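Local coordinates for cell envelope-related transcriptional attenuator domain-containing protein (Streptococcus agalactiae, PDB 3OKZ), which is of unknown function but may, like other LytR/CpsA/Psr proteins, attach glycopolymers to the bacterial cell wall, at residues N76-T79 / G80-A83; N201-S204 / S205-K208; S211-S214 / N215-T219; L253-G256 / G257-I261; V270-R273 / I274-E277. All coordinates share one frame; numbering follows the deposited sequence.

Contact 1: N76-T79 / G80-A83; sequences NGQT and GVEA
V81, T79 and G80 carry most of this contact, where the loop N76-T79 runs into the short strand 82-84, and Q78 is the partner of V81 three residues back. The V81 side chain turns toward the preceding residues: its CB lies 3.3 Å from Q78 O, and its CG2 lies near the same carbonyl oxygen and that of T79. CG1 takes a different partner. It is anti to the backbone N (chi1 178°) and comes to 3.4 Å from Q78 OE1, the end of a side chain that bends at chi2 and passes obliquely across the valine. T79 turns its side chain the other way, though its CB and CG2 lie against G80 N, CG2 at 3.1 Å; its hydroxyl is bonded to P73 O, and it also touches M96 of helix 93-105. G80 has positive phi, a conformation that favours glycine, and redirects the chain into the strand. N76 to T79 form a type I beta turn, closed by T79 N to N76 O at 3.2 Å. The side chain of N76 adds an Asx turn, with a weak bond of 3.3 Å from Q78 N to N76 OD1, while its ND2 is bonded to S91 O. Backbone bonds of G80 and V81 with L70, and of A83 with I68, place the segment at the closed end of the hairpin formed by strands 67-69 and 82-84. The chemistry implies a surface turn whose shape rests mainly on backbone bonds and the positive phi of G80, with weak help from N76, and with V81 carbons resting against the Q78 carbonyl and amide oxygens in van der Waals contact.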
loop_
_atom_site.group_PDB
_atom_site.type_symbol
_atom_site.label_atom_id
_atom_site.label_comp_id
_atom_site.label_asym_id
_atom_site.label_seq_id
_atom_site.Cartn_x
_atom_site.Cartn_y
_atom_site.Cartn_z
ATOM N N ASN A 76 -6.466 18.855 12.938
ATOM C CA ASN A 76 -5.090 18.555 12.520
ATOM C C ASN A 76 -4.387 19.730 11.822
ATOM O O ASN A 76 -4.875 20.270 10.817
ATOM C CB ASN A 76 -5.067 17.323 11.601
ATOM C CG ASN A 76 -3.771 16.527 11.724
ATOM O OD1 ASN A 76 -2.686 17.020 11.404
ATOM N ND2 ASN A 76 -3.881 15.294 12.202
ATOM N N GLY A 77 -3.229 20.110 12.357
ATOM C CA GLY A 77 -2.483 21.215 11.785
ATOM C C GLY A 77 -2.109 21.074 10.315
ATOM O O GLY A 77 -1.850 22.063 9.634
ATOM N N GLN A 78 -2.094 19.850 9.808
ATOM C CA GLN A 78 -1.715 19.637 8.421
ATOM C C GLN A 78 -2.833 19.391 7.407
ATOM O O GLN A 78 -2.554 19.132 6.239
ATOM C CB GLN A 78 -0.698 18.499 8.346
ATOM C CG GLN A 78 0.670 18.880 8.851
ATOM C CD GLN A 78 1.234 20.054 8.085
ATOM O OE1 GLN A 78 0.965 20.209 6.891
ATOM N NE2 GLN A 78 2.031 20.884 8.761
ATOM N N THR A 79 -4.089 19.471 7.832
ATOM C CA THR A 79 -5.192 19.256 6.900
ATOM C C THR A 79 -5.206 20.383 5.872
ATOM O O THR A 79 -4.766 21.495 6.163
ATOM C CB THR A 79 -6.551 19.235 7.628
ATOM O OG1 THR A 79 -6.499 18.305 8.717
ATOM C CG2 THR A 79 -7.661 18.819 6.672
ATOM N N GLY A 80 -5.706 20.092 4.671
ATOM C CA GLY A 80 -5.770 21.094 3.616
ATOM C C GLY A 80 -4.448 21.782 3.302
ATOM O O GLY A 80 -4.416 22.977 2.993
ATOM N N VAL A 81 -3.357 21.025 3.382
ATOM C CA VAL A 81 -2.017 21.539 3.113
ATOM C C VAL A 81 -1.342 20.720 2.016
ATOM O O VAL A 81 -1.392 19.494 2.035
ATOM C CB VAL A 81 -1.131 21.459 4.369
ATOM C CG1 VAL A 81 0.265 21.954 4.049
ATOM C CG2 VAL A 81 -1.746 22.268 5.494
ATOM N N GLU A 82 -0.713 21.395 1.060
ATOM C CA GLU A 82 -0.033 20.696 -0.019
ATOM C C GLU A 82 1.268 20.079 0.475
ATOM O O GLU A 82 2.153 20.775 0.967
ATOM C CB GLU A 82 0.254 21.644 -1.185
ATOM C CG GLU A 82 -0.950 21.913 -2.083
ATOM C CD GLU A 82 -0.576 22.720 -3.320
ATOM O OE1 GLU A 82 0.581 22.600 -3.779
ATOM O OE2 GLU A 82 -1.436 23.461 -3.846
ATOM N N ALA A 83 1.375 18.762 0.332
ATOM C CA ALA A 83 2.551 18.023 0.772
ATOM C C ALA A 83 2.663 16.748 -0.051
ATOM O O ALA A 83 1.917 16.559 -1.017
ATOM C CB ALA A 83 2.404 17.677 2.242
#

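Contact 2: N201-S204 / S205-K208; sequences NSIS and SYKK
S202 caps the N-terminus of helix 203-212, and the ring of Y206 packs against it. The S202 hydroxyl oxygen accepts a weak bond from S205 N (3.4 Å), the N-cap interaction, while S202 O takes Y206 N at 2.9 Å and begins the i to i+4 ladder. K207 N to I203 O (3.0 Å) and K208 N to S204 O (3.2 Å) continue it. S202 O also lies over one face of the Y206 ring, which folds back along the first turn with CG anti to its carbonyl carbon (chi1 -58°). At the rim of this ring, in its plane, I203 CD1 meets CD2, the two side chains crossing at about a right angle. In the next shell, I203 also touches I228 and L232 of helix 228-232, and Y206 touches I197 of helix 178-200. N201, which leaves that preceding helix with positive phi, makes the corner between the two helices. Its OD1 is hydrogen-bonded to K235 NZ, a lysine that also reaches the Y206 hydroxyl weakly, as L198 O does. The phenol of Y206 comes close to the backbone of this corner, with OH 3.2 Å from N201 CA.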
loop_
_atom_site.group_PDB
_atom_site.type_symbol
_atom_site.label_atom_id
_atom_site.label_comp_id
_atom_site.label_asym_id
_atom_site.label_seq_id
_atom_site.Cartn_x
_atom_site.Cartn_y
_atom_site.Cartn_z
ATOM N N ASN A 201 -3.676 -23.758 2.365
ATOM C CA ASN A 201 -5.061 -24.140 2.198
ATOM C C ASN A 201 -5.523 -24.859 3.441
ATOM O O ASN A 201 -5.874 -26.029 3.397
ATOM C CB ASN A 201 -5.225 -25.051 0.996
ATOM C CG ASN A 201 -6.663 -25.253 0.648
ATOM O OD1 ASN A 201 -7.431 -24.293 0.582
ATOM N ND2 ASN A 201 -7.052 -26.500 0.430
ATOM N N SER A 202 -5.500 -24.148 4.555
ATOM C CA SER A 202 -5.904 -24.710 5.821
ATOM C C SER A 202 -6.411 -23.538 6.629
ATOM O O SER A 202 -5.704 -22.547 6.786
ATOM C CB SER A 202 -4.699 -25.345 6.503
ATOM O OG SER A 202 -5.057 -26.049 7.677
ATOM N N ILE A 203 -7.644 -23.627 7.123
ATOM C CA ILE A 203 -8.186 -22.532 7.916
ATOM C C ILE A 203 -7.448 -22.522 9.249
ATOM O O ILE A 203 -7.308 -21.485 9.891
ATOM C CB ILE A 203 -9.720 -22.674 8.127
ATOM C CG1 ILE A 203 -10.263 -21.442 8.858
ATOM C CG2 ILE A 203 -10.026 -23.909 8.929
ATOM C CD1 ILE A 203 -9.934 -20.118 8.184
ATOM N N SER A 204 -6.955 -23.690 9.642
ATOM C CA SER A 204 -6.194 -23.827 10.879
ATOM C C SER A 204 -4.880 -23.081 10.662
ATOM O O SER A 204 -4.464 -22.249 11.477
ATOM C CB SER A 204 -5.912 -25.304 11.168
ATOM O OG SER A 204 -5.203 -25.475 12.383
ATOM N N SER A 205 -4.238 -23.381 9.543
ATOM C CA SER A 205 -2.994 -22.717 9.226
ATOM C C SER A 205 -3.208 -21.205 9.154
ATOM O O SER A 205 -2.339 -20.445 9.563
ATOM C CB SER A 205 -2.438 -23.240 7.903
ATOM O OG SER A 205 -2.059 -24.597 8.034
ATOM N N TYR A 206 -4.364 -20.767 8.657
ATOM C CA TYR A 206 -4.628 -19.332 8.553
ATOM C C TYR A 206 -4.730 -18.676 9.921
ATOM O O TYR A 206 -4.099 -17.646 10.172
ATOM C CB TYR A 206 -5.923 -19.050 7.776
ATOM C CG TYR A 206 -5.935 -19.605 6.383
ATOM C CD1 TYR A 206 -4.784 -19.569 5.589
ATOM C CD2 TYR A 206 -7.092 -20.160 5.846
ATOM C CE1 TYR A 206 -4.787 -20.078 4.292
ATOM C CE2 TYR A 206 -7.108 -20.668 4.551
ATOM C CZ TYR A 206 -5.953 -20.625 3.779
ATOM O OH TYR A 206 -5.968 -21.110 2.491
ATOM N N LYS A 207 -5.536 -19.268 10.800
ATOM C CA LYS A 207 -5.712 -18.723 12.136
ATOM C C LYS A 207 -4.355 -18.480 12.769
ATOM O O LYS A 207 -4.086 -17.405 13.293
ATOM C CB LYS A 207 -6.499 -19.694 13.017
ATOM C CG LYS A 207 -7.984 -19.777 12.706
ATOM C CD LYS A 207 -8.716 -20.504 13.825
ATOM C CE LYS A 207 -10.212 -20.541 13.593
ATOM N NZ LYS A 207 -10.899 -21.230 14.714
ATOM N N LYS A 208 -3.501 -19.494 12.694
ATOM C CA LYS A 208 -2.172 -19.428 13.282
ATOM C C LYS A 208 -1.373 -18.272 12.720
ATOM O O LYS A 208 -0.709 -17.545 13.449
ATOM C CB LYS A 208 -1.419 -20.743 13.050
ATOM C CG LYS A 208 -1.952 -21.938 13.853
ATOM C CD LYS A 208 -0.890 -23.038 13.981
ATOM C CE LYS A 208 -1.378 -24.226 14.807
ATOM N NZ LYS A 208 -2.435 -25.031 14.128
#

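Contact 3: S211-S214 / N215-T219; sequences SAVS and NNMQT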
loop_
_atom_site.group_PDB
_atom_site.type_symbol
_atom_site.label_atom_id
_atom_site.label_comp_id
_atom_site.label_asym_id
_atom_site.label_seq_id
_atom_site.Cartn_x
_atom_site.Cartn_y
_atom_site.Cartn_z
ATOM N N SER A 211 -2.582 -14.734 13.714
ATOM C CA SER A 211 -2.358 -14.519 15.138
ATOM C C SER A 211 -0.859 -14.308 15.365
ATOM O O SER A 211 -0.443 -13.660 16.332
ATOM C CB SER A 211 -2.823 -15.735 15.940
ATOM O OG SER A 211 -1.709 -16.505 16.332
ATOM N N ALA A 212 -0.060 -14.885 14.470
ATOM C CA ALA A 212 1.398 -14.753 14.508
ATOM C C ALA A 212 1.775 -13.291 14.254
ATOM O O ALA A 212 2.791 -12.806 14.756
ATOM C CB ALA A 212 2.046 -15.638 13.428
ATOM N N VAL A 213 0.960 -12.601 13.457
ATOM C CA VAL A 213 1.204 -11.204 13.121
ATOM C C VAL A 213 0.273 -10.334 13.944
ATOM O O VAL A 213 0.438 -9.115 14.017
ATOM C CB VAL A 213 0.923 -10.933 11.627
ATOM C CG1 VAL A 213 -0.587 -11.023 11.342
ATOM C CG2 VAL A 213 1.452 -9.564 11.245
ATOM N N SER A 214 -0.711 -10.992 14.551
ATOM C CA SER A 214 -1.740 -10.362 15.377
ATOM C C SER A 214 -1.320 -9.114 16.178
ATOM O O SER A 214 -1.954 -8.063 16.069
ATOM C CB SER A 214 -2.322 -11.420 16.321
ATOM O OG SER A 214 -3.313 -10.885 17.172
ATOM N N ASN A 215 -0.264 -9.217 16.980
ATOM C CA ASN A 215 0.169 -8.066 17.775
ATOM C C ASN A 215 0.804 -6.921 16.990
ATOM O O ASN A 215 1.024 -5.848 17.553
ATOM C CB ASN A 215 1.158 -8.489 18.866
ATOM C CG ASN A 215 0.487 -9.184 20.032
ATOM O OD1 ASN A 215 0.133 -10.362 19.950
ATOM N ND2 ASN A 215 0.300 -8.453 21.126
ATOM N N ASN A 216 1.090 -7.128 15.706
ATOM C CA ASN A 216 1.739 -6.081 14.932
ATOM C C ASN A 216 1.049 -5.675 13.672
ATOM O O ASN A 216 1.709 -5.333 12.686
ATOM C CB ASN A 216 3.180 -6.468 14.597
ATOM C CG ASN A 216 4.064 -6.500 15.822
ATOM O OD1 ASN A 216 4.048 -7.456 16.586
ATOM N ND2 ASN A 216 4.824 -5.443 16.023
HETATM N N MSE A 217 -0.280 -5.722 13.702
HETATM C CA MSE A 217 -1.095 -5.325 12.561
HETATM C C MSE A 217 -2.463 -4.970 13.108
HETATM O O MSE A 217 -2.994 -5.671 13.966
HETATM C CB MSE A 217 -1.189 -6.457 11.532
HETATM C CG MSE A 217 -2.205 -7.542 11.834
HETATM SE SE MSE A 217 -3.810 -7.405 10.745
HETATM C CE MSE A 217 -5.073 -6.986 12.150
ATOM N N GLN A 218 -3.011 -3.858 12.626
ATOM C CA GLN A 218 -4.315 -3.370 13.070
ATOM C C GLN A 218 -5.243 -3.191 11.866
ATOM O O GLN A 218 -4.910 -2.495 10.904
ATOM C CB GLN A 218 -4.134 -2.044 13.822
ATOM C CG GLN A 218 -5.350 -1.566 14.601
ATOM C CD GLN A 218 -6.192 -0.550 13.840
ATOM O OE1 GLN A 218 -7.213 -0.071 14.344
ATOM N NE2 GLN A 218 -5.767 -0.215 12.625
ATOM N N THR A 219 -6.407 -3.831 11.918
ATOM C CA THR A 219 -7.353 -3.741 10.817
ATOM C C THR A 219 -8.699 -3.117 11.147
ATOM O O THR A 219 -9.150 -3.103 12.291
ATOM C CB THR A 219 -7.628 -5.117 10.186
ATOM O OG1 THR A 219 -8.683 -4.986 9.233
ATOM C CG2 THR A 219 -8.040 -6.131 11.244
#
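V213 and M217 both place a gamma carbon between the backbone N and the carbonyl carbon: CG1 of V213 at chi1 70° and CG of M217 at chi1 81°. With these rotations the two side chains cross at about a right angle, and V213 CG1 reaches M217 CG at 3.9 Å. The second valine methyl, CG2, lies 4.1 Å from M217 CB, which sets the branched end of V213 against the root of the longer chain. M217 is a selenomethionine. Beyond CG it bends at both chi2 and chi3, and its side chain also touches M113 and I115 on strand 111-116, where V213 touches I115 as well. The contact lies where helix 203-212 ends and the chain turns into strand 217-219, an outermost strand of the seven-stranded mixed sheet, antiparallel to 111-116. Pairing with that neighbour runs through backbone bonds of N216 with N116 and of Q218 with Q114. The turn itself is tied by N216 N to V213 O, 2.7 Å long with an N-H...O angle of 158°, the donor tilted out of the carbonyl plane. The same V213 oxygen packs against carbon, lying 3.8 Å from M217 CG and 3.9 Å from N216 CB. S214 and N215, at the outside of the bend, turn their side chains away from each other's segment, and N215 O is hydrogen-bonded to K37 NZ.

Contact 4: L253-G256 / G257-I261; sequences LSDG and GSYQI
The Y259 ring carries L253 on one face and D255 at its edge. L253 CD2 stands almost over the middle of the ring, 3.8 Å from the centroid of Y259 and 13° off the ring normal, a CH-pi contact; CD1 reaches only the rim, at 4.1 Å from Y259 CD1. The leucine and tyrosine side chains cross at about a right angle. D255 approaches near the ring plane, its OD2 3.6 Å from Y259 OH and the carboxylate turned nearly perpendicular to the ring (89°). D255 and G256 are poorly ordered, and their positions are less certain than that of L253. G257 O also lies in the ring plane at the edge. Further afield, the tyrosine also makes a cation-pi interaction with K84. Across the loop, L253 N donates to G257 O in a straight but weak bond of 3.4 Å. G256 and G257 carry the chain round the bend without side chains, and L253 also touches Y296 of helix 293-296. Beyond the bend, backbone bonds of Y259 with A251 and of I261 with E249 continue the antiparallel pairing, and Q260 bonds to L67 on the other side. The arrangement is that of a beta hairpin joining strands 241-252 and 258-261, with leucine and tyrosine packed at the mouth of its loop.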
loop_
_atom_site.group_PDB
_atom_site.type_symbol
_atom_site.label_atom_id
_atom_site.label_comp_id
_atom_site.label_asym_id
_atom_site.label_seq_id
_atom_site.Cartn_x
_atom_site.Cartn_y
_atom_site.Cartn_z
ATOM N N LEU A 253 10.348 21.516 -6.813
ATOM C CA LEU A 253 9.683 22.756 -6.420
ATOM C C LEU A 253 10.558 23.816 -5.762
ATOM O O LEU A 253 11.767 23.635 -5.619
ATOM C CB LEU A 253 8.502 22.427 -5.505
ATOM C CG LEU A 253 7.212 21.985 -6.197
ATOM C CD1 LEU A 253 7.509 20.996 -7.312
ATOM C CD2 LEU A 253 6.275 21.388 -5.162
ATOM N N SER A 254 9.926 24.926 -5.378
ATOM C CA SER A 254 10.609 26.042 -4.727
ATOM C C SER A 254 11.654 25.530 -3.741
ATOM O O SER A 254 12.741 26.098 -3.621
ATOM C CB SER A 254 9.596 26.921 -4.001
ATOM O OG SER A 254 8.676 27.484 -4.916
ATOM N N ASP A 255 11.315 24.463 -3.026
ATOM C CA ASP A 255 12.242 23.847 -2.089
ATOM C C ASP A 255 12.976 22.765 -2.878
ATOM O O ASP A 255 12.408 22.160 -3.784
ATOM C CB ASP A 255 11.484 23.230 -0.915
ATOM C CG ASP A 255 10.325 22.368 -1.362
ATOM O OD1 ASP A 255 9.382 22.913 -1.980
ATOM O OD2 ASP A 255 10.359 21.147 -1.096
ATOM N N GLY A 256 14.237 22.528 -2.541
ATOM C CA GLY A 256 15.017 21.532 -3.256
ATOM C C GLY A 256 14.414 20.143 -3.281
ATOM O O GLY A 256 15.028 19.209 -3.802
ATOM N N GLY A 257 13.212 20.006 -2.724
ATOM C CA GLY A 257 12.543 18.719 -2.685
ATOM C C GLY A 257 11.901 18.303 -3.996
ATOM O O GLY A 257 11.197 19.087 -4.631
ATOM N N SER A 258 12.148 17.056 -4.392
ATOM C CA SER A 258 11.599 16.509 -5.627
ATOM C C SER A 258 10.245 15.827 -5.394
ATOM O O SER A 258 10.065 15.060 -4.443
ATOM C CB SER A 258 12.588 15.518 -6.258
ATOM O OG SER A 258 12.801 14.387 -5.436
ATOM N N TYR A 259 9.303 16.114 -6.287
ATOM C CA TYR A 259 7.951 15.575 -6.206
ATOM C C TYR A 259 7.525 14.733 -7.419
ATOM O O TYR A 259 8.289 14.513 -8.358
ATOM C CB TYR A 259 6.953 16.731 -6.038
ATOM C CG TYR A 259 7.041 17.460 -4.717
ATOM C CD1 TYR A 259 8.161 18.232 -4.379
ATOM C CD2 TYR A 259 6.014 17.353 -3.786
ATOM C CE1 TYR A 259 8.246 18.871 -3.140
ATOM C CE2 TYR A 259 6.088 17.988 -2.551
ATOM C CZ TYR A 259 7.198 18.742 -2.229
ATOM O OH TYR A 259 7.231 19.348 -0.993
ATOM N N GLN A 260 6.279 14.279 -7.369
ATOM C CA GLN A 260 5.660 13.494 -8.427
ATOM C C GLN A 260 4.314 14.176 -8.679
ATOM O O GLN A 260 3.473 14.261 -7.771
ATOM C CB GLN A 260 5.404 12.060 -7.958
ATOM C CG GLN A 260 6.623 11.278 -7.503
ATOM C CD GLN A 260 7.496 10.830 -8.652
ATOM O OE1 GLN A 260 6.998 10.374 -9.680
ATOM N NE2 GLN A 260 8.809 10.941 -8.478
ATOM N N ILE A 261 4.107 14.669 -9.894
ATOM C CA ILE A 261 2.852 15.336 -10.226
ATOM C C ILE A 261 2.084 14.556 -11.287
ATOM O O ILE A 261 2.530 14.415 -12.423
ATOM C CB ILE A 261 3.110 16.780 -10.705
ATOM C CG1 ILE A 261 3.865 17.533 -9.607
ATOM C CG2 ILE A 261 1.800 17.466 -11.055
ATOM C CD1 ILE A 261 3.825 19.029 -9.725
#

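Contact 5: V270-R273 / I274-E277; sequences VQNR and IKKE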
loop_
_atom_site.group_PDB
_atom_site.type_symbol
_atom_site.label_atom_id
_atom_site.label_comp_id
_atom_site.label_asym_id
_atom_site.label_seq_id
_atom_site.Cartn_x
_atom_site.Cartn_y
_atom_site.Cartn_z
ATOM N N VAL A 270 -7.045 5.523 -13.968
ATOM C CA VAL A 270 -6.711 4.657 -12.846
ATOM C C VAL A 270 -7.866 4.563 -11.853
ATOM O O VAL A 270 -8.151 3.486 -11.315
ATOM C CB VAL A 270 -5.445 5.170 -12.111
ATOM C CG1 VAL A 270 -5.070 4.227 -10.985
ATOM C CG2 VAL A 270 -4.296 5.306 -13.095
ATOM N N GLN A 271 -8.522 5.694 -11.604
ATOM C CA GLN A 271 -9.647 5.718 -10.686
ATOM C C GLN A 271 -10.682 4.754 -11.242
ATOM O O GLN A 271 -11.001 3.740 -10.633
ATOM C CB GLN A 271 -10.277 7.117 -10.615
ATOM C CG GLN A 271 -9.441 8.227 -9.979
ATOM C CD GLN A 271 -10.247 9.508 -9.814
ATOM O OE1 GLN A 271 -9.799 10.472 -9.193
ATOM N NE2 GLN A 271 -11.447 9.518 -10.377
ATOM N N ASN A 272 -11.186 5.085 -12.425
ATOM C CA ASN A 272 -12.214 4.303 -13.099
ATOM C C ASN A 272 -11.869 2.823 -13.257
ATOM O O ASN A 272 -12.754 1.966 -13.212
ATOM C CB ASN A 272 -12.527 4.943 -14.460
ATOM C CG ASN A 272 -13.094 6.364 -14.326
ATOM O OD1 ASN A 272 -13.316 7.045 -15.328
ATOM N ND2 ASN A 272 -13.332 6.808 -13.085
ATOM N N ARG A 273 -10.588 2.526 -13.446
ATOM C CA ARG A 273 -10.141 1.143 -13.581
ATOM C C ARG A 273 -10.472 0.472 -12.251
ATOM O O ARG A 273 -11.016 -0.636 -12.207
ATOM C CB ARG A 273 -8.631 1.105 -13.840
ATOM C CG ARG A 273 -8.069 -0.254 -14.219
ATOM C CD ARG A 273 -7.303 -0.880 -13.060
ATOM N NE ARG A 273 -6.269 0.009 -12.529
ATOM C CZ ARG A 273 -5.271 0.531 -13.242
ATOM N NH1 ARG A 273 -5.148 0.263 -14.540
ATOM N NH2 ARG A 273 -4.391 1.331 -12.653
ATOM N N ILE A 274 -10.148 1.164 -11.162
ATOM C CA ILE A 274 -10.430 0.658 -9.825
ATOM C C ILE A 274 -11.941 0.621 -9.609
ATOM O O ILE A 274 -12.478 -0.376 -9.121
ATOM C CB ILE A 274 -9.787 1.548 -8.742
ATOM C CG1 ILE A 274 -8.265 1.427 -8.816
ATOM C CG2 ILE A 274 -10.294 1.158 -7.374
ATOM C CD1 ILE A 274 -7.537 2.087 -7.654
ATOM N N LYS A 275 -12.626 1.704 -9.977
ATOM C CA LYS A 275 -14.076 1.775 -9.828
ATOM C C LYS A 275 -14.768 0.599 -10.516
ATOM O O LYS A 275 -15.683 -0.001 -9.949
ATOM C CB LYS A 275 -14.599 3.100 -10.385
ATOM C CG LYS A 275 -14.390 4.260 -9.436
ATOM C CD LYS A 275 -14.686 5.596 -10.067
ATOM C CE LYS A 275 -14.527 6.700 -9.035
ATOM N NZ LYS A 275 -14.509 8.045 -9.662
ATOM N N LYS A 276 -14.332 0.263 -11.729
ATOM C CA LYS A 276 -14.925 -0.860 -12.439
ATOM C C LYS A 276 -14.786 -2.133 -11.602
ATOM O O LYS A 276 -15.655 -3.002 -11.635
ATOM C CB LYS A 276 -14.251 -1.070 -13.794
ATOM C CG LYS A 276 -14.778 -2.293 -14.544
ATOM C CD LYS A 276 -13.924 -2.664 -15.758
ATOM C CE LYS A 276 -13.898 -1.561 -16.810
ATOM N NZ LYS A 276 -13.081 -1.930 -18.003
ATOM N N GLU A 277 -13.691 -2.237 -10.850
ATOM C CA GLU A 277 -13.433 -3.407 -10.005
ATOM C C GLU A 277 -14.408 -3.521 -8.844
ATOM O O GLU A 277 -14.865 -4.619 -8.518
ATOM C CB GLU A 277 -12.013 -3.361 -9.433
ATOM C CG GLU A 277 -10.928 -3.469 -10.468
ATOM C CD GLU A 277 -11.143 -4.644 -11.386
ATOM O OE1 GLU A 277 -11.562 -5.713 -10.887
ATOM O OE2 GLU A 277 -10.886 -4.505 -12.603
#
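Backbone bonds form the frame of V270-E277, beginning with I274 N to V270 O at 3.1 Å. K275 N to Q271 O measures 2.7 Å, K276 N to N272 O measures 2.8 Å, and the last of the series, E277 N to R273 O, is weak at 3.4 Å. Side-chain carbons also pack on the carbonyl oxygens of the previous turn. CG1 of I274, anti to the carbonyl carbon (chi1 -68°), leans back to 3.2 Å from V270 O, while its side chain touches L47 and T49 of strand 41-51. The K275 chain, extended beyond CG, runs beside that of Q271 and points the same way, and its CG packs 3.6 Å from Q271 O. E277 CG rests 3.3 Å from R273 O. Charged groups look outward from the turn to other parts of the fold. K275 NZ forms a salt bridge with D106, R273 makes a cation-pi interaction with Y244, and E277 is in a long, weak ion pair with K56. The result is a largely buried final stretch of helix 264-277, laid with its I274 side against the central sheet, as in an alpha/beta arrangement of helices packed on a mixed sheet.

In the fold
The five contacts follow one another along the chain, which is one piece of a longer protein and carries its LytR/CpsA/Psr family domain. Contacts 2 and 3 share helix 203-212, their centres about 15 Å apart: one starts the helix, the other turns from it into strand 217-219. Contacts 3 and 4 mark the two outer strands of the seven-stranded mixed sheet as found in this chain, about 36 Å apart centre to centre. Contact 1 closes the small hairpin 67-69/82-84 beside contact 4, without touching it (nearest atoms about 4 Å, centres about 17 Å apart). Contact 5 lies on helix 264-277, which follows strand 258-261 and packs on the larger sheet.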